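Local coordinates for protein ribulose bisphosphate carboxylase (Pyrococcus horikoshii, PDB 2D69) that probably catalyses the addition of carbon dioxide and water to ribulose 1,5-bisphosphate, giving two molecules of 3-phosphoglycerate in an archaeal pathway of AMP degradation, at residues 47-52 with 107-112; 157-162 with 183-188; 161-166 with 189-194. One frame throughout, in Å; residues are numbered along the deposited sequence.

How the contacts relate
The three contacts illustrate how the chemistry of a contact changes with its place in the fold of a Rubisco subunit. Contact 1 lies in the N-terminal domain, its centre about 41 Å from that of contact 2, and is only partly buried: one helix end meets a 3-10 turn through an amide-carboxylate bond and a few apolar atoms. Contacts 2 and 3 are wholly buried in the barrel and start from the same loop, sharing Pro-161 and Lys-162. Contact 2 is strand pairing that runs on into a salt bridge among predicted active-site residues; contact 3 is mostly sulfur and aromatic packing beside a second ion pair. All three touch the second subunit, where Lys-162 of one subunit lies in a long, weak ion pair with Glu-49 of the other.

Contact 1: 47-52 with 107-112; sequences ASESSI and GNVFGM
Glu-49, at the end of helix 39-49, packs against the 3-10 turn 108-111 in a small, partly buried helix-to-turn contact, with a single hydrogen bond across it, from Asn-108. The carboxylate receives the Asn-108 amide: ND2 stands 3.2 Å from Glu-49 OE2, which it meets nearly along the C-O axis, and the two flat groups lie only 16° apart, close to coplanar. In the glutamate, chi1 (-175°) carries CG out to 3.8 Å from Asn-108 CB, and the bend at chi2 (71°) then turns the carboxylate to the amide. Nearer the backbone, Glu-49 CB rests 3.9 Å from Met-112 SD and 4.0 Å from Val-109 CG1. Helix 39-49 and the turn following helix 98-105 thus meet within the alpha/beta N-terminal domain of the large subunit, where Val-109 also reaches Leu-118 of sheet strand 115-124. With an alanine in place of Glu-49, the Asn-108 amide would probably lose its acceptor and be freer to turn, with a gap left beside Asn-108 CB. Glu-49 and Asn-108 both pack on Glu-189 of the second subunit, and Arg-287 of that subunit donates to the carbonyls of Phe-110 and Met-112.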
loop_
_atom_site.group_PDB
_atom_site.type_symbol
_atom_site.label_atom_id
_atom_site.label_comp_id
_atom_site.label_asym_id
_atom_site.label_seq_id
_atom_site.Cartn_x
_atom_site.Cartn_y
_atom_site.Cartn_z
ATOM N N ALA A 47 -27.829 22.596 33.583
ATOM C CA ALA A 47 -26.641 21.896 34.140
ATOM C C ALA A 47 -26.819 20.378 33.988
ATOM O O ALA A 47 -25.904 19.596 33.637
ATOM C CB ALA A 47 -26.462 22.304 35.607
ATOM N N SER A 48 -28.049 19.984 34.242
ATOM C CA SER A 48 -28.486 18.606 34.146
ATOM C C SER A 48 -28.365 18.004 32.728
ATOM O O SER A 48 -27.746 16.953 32.511
ATOM C CB SER A 48 -29.958 18.575 34.554
ATOM O OG SER A 48 -30.349 17.268 34.489
ATOM N N GLU A 49 -28.964 18.681 31.761
ATOM C CA GLU A 49 -29.060 18.172 30.427
ATOM C C GLU A 49 -27.666 18.248 29.753
ATOM O O GLU A 49 -27.363 17.458 28.863
ATOM C CB GLU A 49 -30.142 18.926 29.674
ATOM C CG GLU A 49 -30.429 18.415 28.269
ATOM C CD GLU A 49 -31.128 17.059 28.244
ATOM O OE1 GLU A 49 -31.746 16.673 29.290
ATOM O OE2 GLU A 49 -31.038 16.391 27.173
ATOM N N SER A 50 -26.813 19.165 30.198
ATOM C CA SER A 50 -25.450 19.222 29.677
ATOM C C SER A 50 -24.494 18.299 30.447
ATOM O O SER A 50 -23.331 18.283 30.180
ATOM C CB SER A 50 -24.910 20.653 29.645
ATOM O OG SER A 50 -25.085 21.381 30.856
ATOM N N SER A 51 -24.980 17.555 31.429
ATOM C CA SER A 51 -24.112 16.666 32.196
ATOM C C SER A 51 -24.750 15.288 32.291
ATOM O O SER A 51 -24.826 14.642 31.278
ATOM C CB SER A 51 -23.740 17.274 33.575
ATOM O OG SER A 51 -24.831 17.322 34.486
ATOM N N ILE A 52 -25.239 14.863 33.453
ATOM C CA ILE A 52 -25.685 13.492 33.670
ATOM C C ILE A 52 -27.187 13.316 33.553
ATOM O O ILE A 52 -27.696 12.186 33.593
ATOM C CB ILE A 52 -25.214 12.956 35.058
ATOM C CG1 ILE A 52 -25.792 13.748 36.235
ATOM C CG2 ILE A 52 -23.735 12.973 35.203
ATOM C CD1 ILE A 52 -25.708 13.015 37.548
ATOM N N GLY A 107 -26.162 21.561 22.956
ATOM C CA GLY A 107 -26.928 20.517 22.310
ATOM C C GLY A 107 -28.408 20.578 22.627
ATOM O O GLY A 107 -29.096 21.544 22.248
ATOM N N ASN A 108 -28.898 19.578 23.344
ATOM C CA ASN A 108 -30.317 19.479 23.678
ATOM C C ASN A 108 -30.804 20.624 24.522
ATOM O O ASN A 108 -32.025 20.796 24.660
ATOM C CB ASN A 108 -30.603 18.182 24.437
ATOM C CG ASN A 108 -30.755 16.998 23.511
ATOM O OD1 ASN A 108 -30.510 17.112 22.294
ATOM N ND2 ASN A 108 -31.166 15.849 24.062
ATOM N N VAL A 109 -29.892 21.380 25.126
ATOM C CA VAL A 109 -30.322 22.417 26.069
ATOM C C VAL A 109 -31.180 23.513 25.404
ATOM O O VAL A 109 -32.054 24.119 26.038
ATOM C CB VAL A 109 -29.135 23.070 26.834
ATOM C CG1 VAL A 109 -28.581 22.132 27.888
ATOM C CG2 VAL A 109 -28.052 23.538 25.905
ATOM N N PHE A 110 -30.910 23.764 24.129
ATOM C CA PHE A 110 -31.560 24.831 23.393
ATOM C C PHE A 110 -33.004 24.523 23.077
ATOM O O PHE A 110 -33.789 25.439 22.795
ATOM C CB PHE A 110 -30.832 25.065 22.082
ATOM C CG PHE A 110 -29.520 25.746 22.232
ATOM C CD1 PHE A 110 -28.351 25.132 21.833
ATOM C CD2 PHE A 110 -29.453 27.041 22.702
ATOM C CE1 PHE A 110 -27.141 25.795 21.951
ATOM C CE2 PHE A 110 -28.228 27.720 22.801
ATOM C CZ PHE A 110 -27.084 27.112 22.418
ATOM N N GLY A 111 -33.359 23.248 23.126
ATOM C CA GLY A 111 -34.710 22.833 22.859
ATOM C C GLY A 111 -35.590 22.609 24.085
ATOM O O GLY A 111 -36.707 22.218 23.920
ATOM N N MET A 112 -35.111 22.896 25.283
ATOM C CA MET A 112 -35.886 22.645 26.506
ATOM C C MET A 112 -37.120 23.526 26.613
ATOM O O MET A 112 -37.022 24.755 26.608
ATOM C CB MET A 112 -34.991 22.793 27.734
ATOM C CG MET A 112 -33.919 21.728 27.728
ATOM S SD MET A 112 -32.902 21.653 29.193
ATOM C CE MET A 112 -32.126 23.245 29.205
#

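Contact 2: 157-162 with 183-188; sequences TVPKPK and DLLKDD. With SO4 (sulfate ion), chain E.
Thr-157 and Leu-185 form a parallel bridge between adjacent strands of the barrel, with Thr-157 N giving a bond of 3.0 Å to Leu-184 O and Lys-186 N one of 3.0 Å to Thr-157 O. One residue on, past the end of the first strand, the backbones still lie close: Val-158 CA stands 3.2 Å from Lys-186 O with its hydrogen turned to it, a CA-H...O contact to a buried carbonyl that has no hydrogen-bond partner in the model. Val-158 crosses the Lys-186 chain obliquely, CG2 touching it from CB to NZ, and the Pro-159 ring crosses Leu-185 at about a right angle, CG 3.9 Å from CD1. A water links Asp-188 N to Lys-162 O, bridging the two backbones. Lys-162 CB already touches the Asp-188 carboxylate, and chi1 (69°) keeps CG against it before NZ reaches OD1 at 3.2 Å, on the syn side; OD2 adds a weak bond. NZ also forms a salt bridge with Glu-189, and Asn-190 N donates to OD1. Lys-160 NZ approaches sulfate O1 to 2.6 Å. The sulfate probably marks a substrate phosphate site, while the Lys-162 bridge is consistent with fixing Asp-188, a predicted magnesium ligand, beside the unmodified Lys-186.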
loop_
_atom_site.group_PDB
_atom_site.type_symbol
_atom_site.label_atom_id
_atom_site.label_comp_id
_atom_site.label_asym_id
_atom_site.label_seq_id
_atom_site.Cartn_x
_atom_site.Cartn_y
_atom_site.Cartn_z
ATOM N N THR A 157 -9.698 40.781 -1.620
ATOM C CA THR A 157 -10.842 41.076 -2.458
ATOM C C THR A 157 -11.538 39.823 -3.023
ATOM O O THR A 157 -10.905 38.975 -3.637
ATOM C CB THR A 157 -10.408 41.972 -3.576
ATOM O OG1 THR A 157 -10.167 43.285 -3.043
ATOM C CG2 THR A 157 -11.544 42.245 -4.528
ATOM N N VAL A 158 -12.847 39.738 -2.816
ATOM C CA VAL A 158 -13.705 38.782 -3.530
ATOM C C VAL A 158 -14.189 39.465 -4.808
ATOM O O VAL A 158 -14.758 40.542 -4.737
ATOM C CB VAL A 158 -14.985 38.465 -2.747
ATOM C CG1 VAL A 158 -15.797 37.364 -3.468
ATOM C CG2 VAL A 158 -14.662 38.076 -1.307
ATOM N N PRO A 159 -13.978 38.878 -5.982
ATOM C CA PRO A 159 -14.493 39.508 -7.194
ATOM C C PRO A 159 -16.024 39.640 -7.170
ATOM O O PRO A 159 -16.730 38.949 -6.424
ATOM C CB PRO A 159 -14.017 38.578 -8.312
ATOM C CG PRO A 159 -12.841 37.883 -7.751
ATOM C CD PRO A 159 -13.198 37.667 -6.293
ATOM N N LYS A 160 -16.485 40.618 -7.940
ATOM C CA LYS A 160 -17.898 40.927 -8.172
ATOM C C LYS A 160 -18.170 40.819 -9.677
ATOM O O LYS A 160 -17.388 41.372 -10.456
ATOM C CB LYS A 160 -18.194 42.376 -7.743
ATOM C CG LYS A 160 -18.176 42.629 -6.221
ATOM C CD LYS A 160 -19.166 41.762 -5.452
ATOM C CE LYS A 160 -18.668 41.369 -4.033
ATOM N NZ LYS A 160 -18.951 42.528 -3.085
ATOM N N PRO A 161 -19.222 40.117 -10.114
ATOM C CA PRO A 161 -20.139 39.352 -9.262
ATOM C C PRO A 161 -19.438 38.144 -8.665
ATOM O O PRO A 161 -18.314 37.811 -9.058
ATOM C CB PRO A 161 -21.217 38.900 -10.227
ATOM C CG PRO A 161 -20.542 38.862 -11.560
ATOM C CD PRO A 161 -19.582 40.007 -11.536
ATOM N N LYS A 162 -20.084 37.530 -7.694
ATOM C CA LYS A 162 -19.452 36.490 -6.901
ATOM C C LYS A 162 -19.492 35.083 -7.539
ATOM O O LYS A 162 -18.610 34.251 -7.266
ATOM C CB LYS A 162 -19.995 36.550 -5.474
ATOM C CG LYS A 162 -21.430 36.147 -5.268
ATOM C CD LYS A 162 -22.043 37.015 -4.140
ATOM C CE LYS A 162 -23.167 36.327 -3.397
ATOM N NZ LYS A 162 -22.692 35.606 -2.170
ATOM N N ASP A 183 -3.426 41.803 -1.535
ATOM C CA ASP A 183 -2.585 40.726 -1.059
ATOM C C ASP A 183 -3.231 39.373 -1.354
ATOM O O ASP A 183 -2.565 38.468 -1.868
ATOM C CB ASP A 183 -2.268 40.853 0.423
ATOM C CG ASP A 183 -1.617 42.156 0.769
ATOM O OD1 ASP A 183 -0.493 42.377 0.280
ATOM O OD2 ASP A 183 -2.154 43.011 1.520
ATOM N N LEU A 184 -4.538 39.282 -1.069
ATOM C CA LEU A 184 -5.265 38.051 -1.029
ATOM C C LEU A 184 -6.504 38.046 -1.936
ATOM O O LEU A 184 -7.445 38.814 -1.739
ATOM C CB LEU A 184 -5.685 37.839 0.412
ATOM C CG LEU A 184 -4.589 37.719 1.463
ATOM C CD1 LEU A 184 -5.233 37.604 2.826
ATOM C CD2 LEU A 184 -3.689 36.533 1.163
ATOM N N LEU A 185 -6.494 37.219 -2.984
ATOM C CA LEU A 185 -7.676 36.964 -3.761
ATOM C C LEU A 185 -8.531 36.105 -2.893
ATOM O O LEU A 185 -8.008 35.247 -2.180
ATOM C CB LEU A 185 -7.306 36.220 -5.023
ATOM C CG LEU A 185 -8.482 35.827 -5.936
ATOM C CD1 LEU A 185 -9.202 37.052 -6.519
ATOM C CD2 LEU A 185 -7.984 34.905 -7.015
ATOM N N LYS A 186 -9.841 36.299 -2.919
ATOM C CA LYS A 186 -10.717 35.515 -2.076
ATOM C C LYS A 186 -11.899 35.004 -2.879
ATOM O O LYS A 186 -12.592 35.770 -3.521
ATOM C CB LYS A 186 -11.168 36.321 -0.845
ATOM C CG LYS A 186 -12.084 35.609 0.137
ATOM C CD LYS A 186 -12.455 36.441 1.397
ATOM C CE LYS A 186 -13.758 35.872 2.073
ATOM N NZ LYS A 186 -14.864 35.246 1.151
ATOM N N ASP A 187 -12.152 33.710 -2.815
ATOM C CA ASP A 187 -13.369 33.150 -3.396
ATOM C C ASP A 187 -14.554 33.461 -2.509
ATOM O O ASP A 187 -14.425 33.419 -1.288
ATOM C CB ASP A 187 -13.316 31.623 -3.442
ATOM C CG ASP A 187 -12.420 31.077 -4.531
ATOM O OD1 ASP A 187 -11.999 31.804 -5.469
ATOM O OD2 ASP A 187 -12.092 29.870 -4.498
ATOM N N ASP A 188 -15.718 33.631 -3.131
ATOM C CA ASP A 188 -16.974 33.705 -2.448
ATOM C C ASP A 188 -17.300 32.390 -1.784
ATOM O O ASP A 188 -16.937 31.339 -2.273
ATOM C CB ASP A 188 -18.108 34.008 -3.426
ATOM C CG ASP A 188 -19.376 34.389 -2.715
ATOM O OD1 ASP A 188 -20.343 33.564 -2.657
ATOM O OD2 ASP A 188 -19.449 35.514 -2.154
HETATM S S SO4 E . -18.259 44.035 -0.028
HETATM O O1 SO4 E . -18.772 44.484 -1.312
HETATM O O2 SO4 E . -19.060 44.560 1.051
HETATM O O3 SO4 E . -18.366 42.588 -0.021
HETATM O O4 SO4 E . -16.861 44.404 0.105
HETATM O O HOH W 1 -15.617 33.908 -6.086
#

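Contact 3: 161-166 with 189-194; sequences PKMGWS and ENFTSF
Met-163 and Asn-190 meet at the tight centre of this contact, where the loops following two neighbouring barrel strands run side by side. Met-163 SD presses to 3.5 Å from Asn-190 CB, the two side chains crossing at about a right angle. Bends at chi2 (-88°) and chi3 bring the thioether beside two rings. SD lies at the edge of Phe-191, 5.4 Å from the ring centroid and 89° off its normal, and meets Phe-194 obliquely, 5.1 Å from that ring's centroid. Both are Met-aromatic contacts, so the sulfur is shared by rings from one loop; the methyl makes a separate apolar touch, Met-163 CE lying 3.8 Å from Phe-194 CZ. The packing is looser toward helix 167-179: Trp-165 CD1 comes no nearer than 4.5 Å to Phe-191 CE2, which sits at the indole's edge. Both rings find a further partner in Tyr-170, stacked on Phe-191 and edge-to-face with Trp-165. The indole is held within its own loop by NE1, which donates to Pro-161 O at 2.7 Å with an N-H...O angle of 144°. This looser side too is buried, covered by protein. At the other end the contact turns polar: Lys-162 NZ forms a salt bridge of 3.1 Å with Glu-189 OE1, beside Asn-108 of the second subunit. Lys-162 is itself a predicted substrate-binding residue, and its one ammonium joins Glu-189 to Asp-188, an arrangement consistent with positioning both predicted magnesium ligands at the subunit interface.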
loop_
_atom_site.group_PDB
_atom_site.type_symbol
_atom_site.label_atom_id
_atom_site.label_comp_id
_atom_site.label_asym_id
_atom_site.label_seq_id
_atom_site.Cartn_x
_atom_site.Cartn_y
_atom_site.Cartn_z
ATOM N N PRO A 161 -19.222 40.117 -10.114
ATOM C CA PRO A 161 -20.139 39.352 -9.262
ATOM C C PRO A 161 -19.438 38.144 -8.665
ATOM O O PRO A 161 -18.314 37.811 -9.058
ATOM C CB PRO A 161 -21.217 38.900 -10.227
ATOM C CG PRO A 161 -20.542 38.862 -11.560
ATOM C CD PRO A 161 -19.582 40.007 -11.536
ATOM N N LYS A 162 -20.084 37.530 -7.694
ATOM C CA LYS A 162 -19.452 36.490 -6.901
ATOM C C LYS A 162 -19.492 35.083 -7.539
ATOM O O LYS A 162 -18.610 34.251 -7.266
ATOM C CB LYS A 162 -19.995 36.550 -5.474
ATOM C CG LYS A 162 -21.430 36.147 -5.268
ATOM C CD LYS A 162 -22.043 37.015 -4.140
ATOM C CE LYS A 162 -23.167 36.327 -3.397
ATOM N NZ LYS A 162 -22.692 35.606 -2.170
ATOM N N MET A 163 -20.427 34.870 -8.472
ATOM C CA MET A 163 -20.488 33.625 -9.245
ATOM C C MET A 163 -20.474 33.847 -10.756
ATOM O O MET A 163 -20.754 34.940 -11.212
ATOM C CB MET A 163 -21.759 32.868 -8.838
ATOM C CG MET A 163 -21.887 32.710 -7.316
ATOM S SD MET A 163 -21.059 31.214 -6.709
ATOM C CE MET A 163 -22.545 30.100 -6.837
ATOM N N GLY A 164 -20.134 32.801 -11.511
ATOM C CA GLY A 164 -20.352 32.718 -12.941
ATOM C C GLY A 164 -19.091 32.742 -13.753
ATOM O O GLY A 164 -19.096 32.570 -14.965
ATOM N N TRP A 165 -17.988 33.034 -13.109
ATOM C CA TRP A 165 -16.695 33.126 -13.799
ATOM C C TRP A 165 -16.149 31.776 -14.330
ATOM O O TRP A 165 -16.090 30.777 -13.588
ATOM C CB TRP A 165 -15.640 33.632 -12.810
ATOM C CG TRP A 165 -15.968 34.898 -12.085
ATOM C CD1 TRP A 165 -16.604 35.004 -10.916
ATOM C CD2 TRP A 165 -15.611 36.224 -12.478
ATOM N NE1 TRP A 165 -16.696 36.314 -10.537
ATOM C CE2 TRP A 165 -16.103 37.095 -11.491
ATOM C CE3 TRP A 165 -14.949 36.758 -13.565
ATOM C CZ2 TRP A 165 -15.948 38.469 -11.550
ATOM C CZ3 TRP A 165 -14.763 38.149 -13.624
ATOM C CH2 TRP A 165 -15.270 38.978 -12.622
ATOM N N SER A 166 -15.695 31.789 -15.583
ATOM C CA SER A 166 -14.803 30.769 -16.124
ATOM C C SER A 166 -13.378 30.917 -15.577
ATOM O O SER A 166 -12.972 31.956 -15.065
ATOM C CB SER A 166 -14.727 30.854 -17.663
ATOM O OG SER A 166 -13.841 31.877 -18.071
ATOM N N GLU A 189 -18.042 32.474 -0.684
ATOM C CA GLU A 189 -18.452 31.306 0.079
ATOM C C GLU A 189 -19.281 30.293 -0.711
ATOM O O GLU A 189 -19.303 29.118 -0.388
ATOM C CB GLU A 189 -19.181 31.744 1.363
ATOM C CG GLU A 189 -20.622 32.264 1.214
ATOM C CD GLU A 189 -20.749 33.723 0.781
ATOM O OE1 GLU A 189 -21.915 34.159 0.511
ATOM O OE2 GLU A 189 -19.705 34.425 0.667
ATOM N N ASN A 190 -19.965 30.758 -1.729
ATOM C CA ASN A 190 -20.723 29.888 -2.650
ATOM C C ASN A 190 -19.900 29.286 -3.786
ATOM O O ASN A 190 -20.350 28.368 -4.433
ATOM C CB ASN A 190 -21.851 30.713 -3.325
ATOM C CG ASN A 190 -22.779 31.336 -2.319
ATOM O OD1 ASN A 190 -22.777 30.942 -1.147
ATOM N ND2 ASN A 190 -23.590 32.286 -2.759
ATOM N N PHE A 191 -18.732 29.842 -4.056
ATOM C CA PHE A 191 -17.978 29.530 -5.264
ATOM C C PHE A 191 -16.990 28.403 -5.016
ATOM O O PHE A 191 -15.912 28.626 -4.490
ATOM C CB PHE A 191 -17.262 30.791 -5.699
ATOM C CG PHE A 191 -16.551 30.689 -7.010
ATOM C CD1 PHE A 191 -15.169 30.582 -7.052
ATOM C CD2 PHE A 191 -17.244 30.829 -8.186
ATOM C CE1 PHE A 191 -14.494 30.555 -8.284
ATOM C CE2 PHE A 191 -16.583 30.792 -9.430
ATOM C CZ PHE A 191 -15.208 30.643 -9.471
ATOM N N THR A 192 -17.373 27.171 -5.371
ATOM C CA THR A 192 -16.535 25.991 -5.098
ATOM C C THR A 192 -15.954 25.402 -6.374
ATOM O O THR A 192 -14.795 25.669 -6.742
ATOM C CB THR A 192 -17.338 24.968 -4.327
ATOM O OG1 THR A 192 -18.618 24.721 -4.955
ATOM C CG2 THR A 192 -17.656 25.503 -2.923
ATOM N N SER A 193 -16.797 24.663 -7.074
ATOM C CA SER A 193 -16.414 23.949 -8.262
ATOM C C SER A 193 -17.628 23.791 -9.132
ATOM O O SER A 193 -18.635 23.331 -8.650
ATOM C CB SER A 193 -15.815 22.561 -7.984
ATOM O OG SER A 193 -15.117 22.164 -9.152
ATOM N N PHE A 194 -17.509 24.220 -10.402
ATOM C CA PHE A 194 -18.572 24.127 -11.382
ATOM C C PHE A 194 -18.051 23.582 -12.713
ATOM O O PHE A 194 -16.789 23.662 -12.990
ATOM C CB PHE A 194 -19.199 25.524 -11.550
ATOM C CG PHE A 194 -19.544 26.196 -10.236
ATOM C CD1 PHE A 194 -18.684 27.123 -9.670
ATOM C CD2 PHE A 194 -20.707 25.883 -9.574
ATOM C CE1 PHE A 194 -19.006 27.720 -8.446
ATOM C CE2 PHE A 194 -21.008 26.448 -8.355
ATOM C CZ PHE A 194 -20.149 27.376 -7.793
#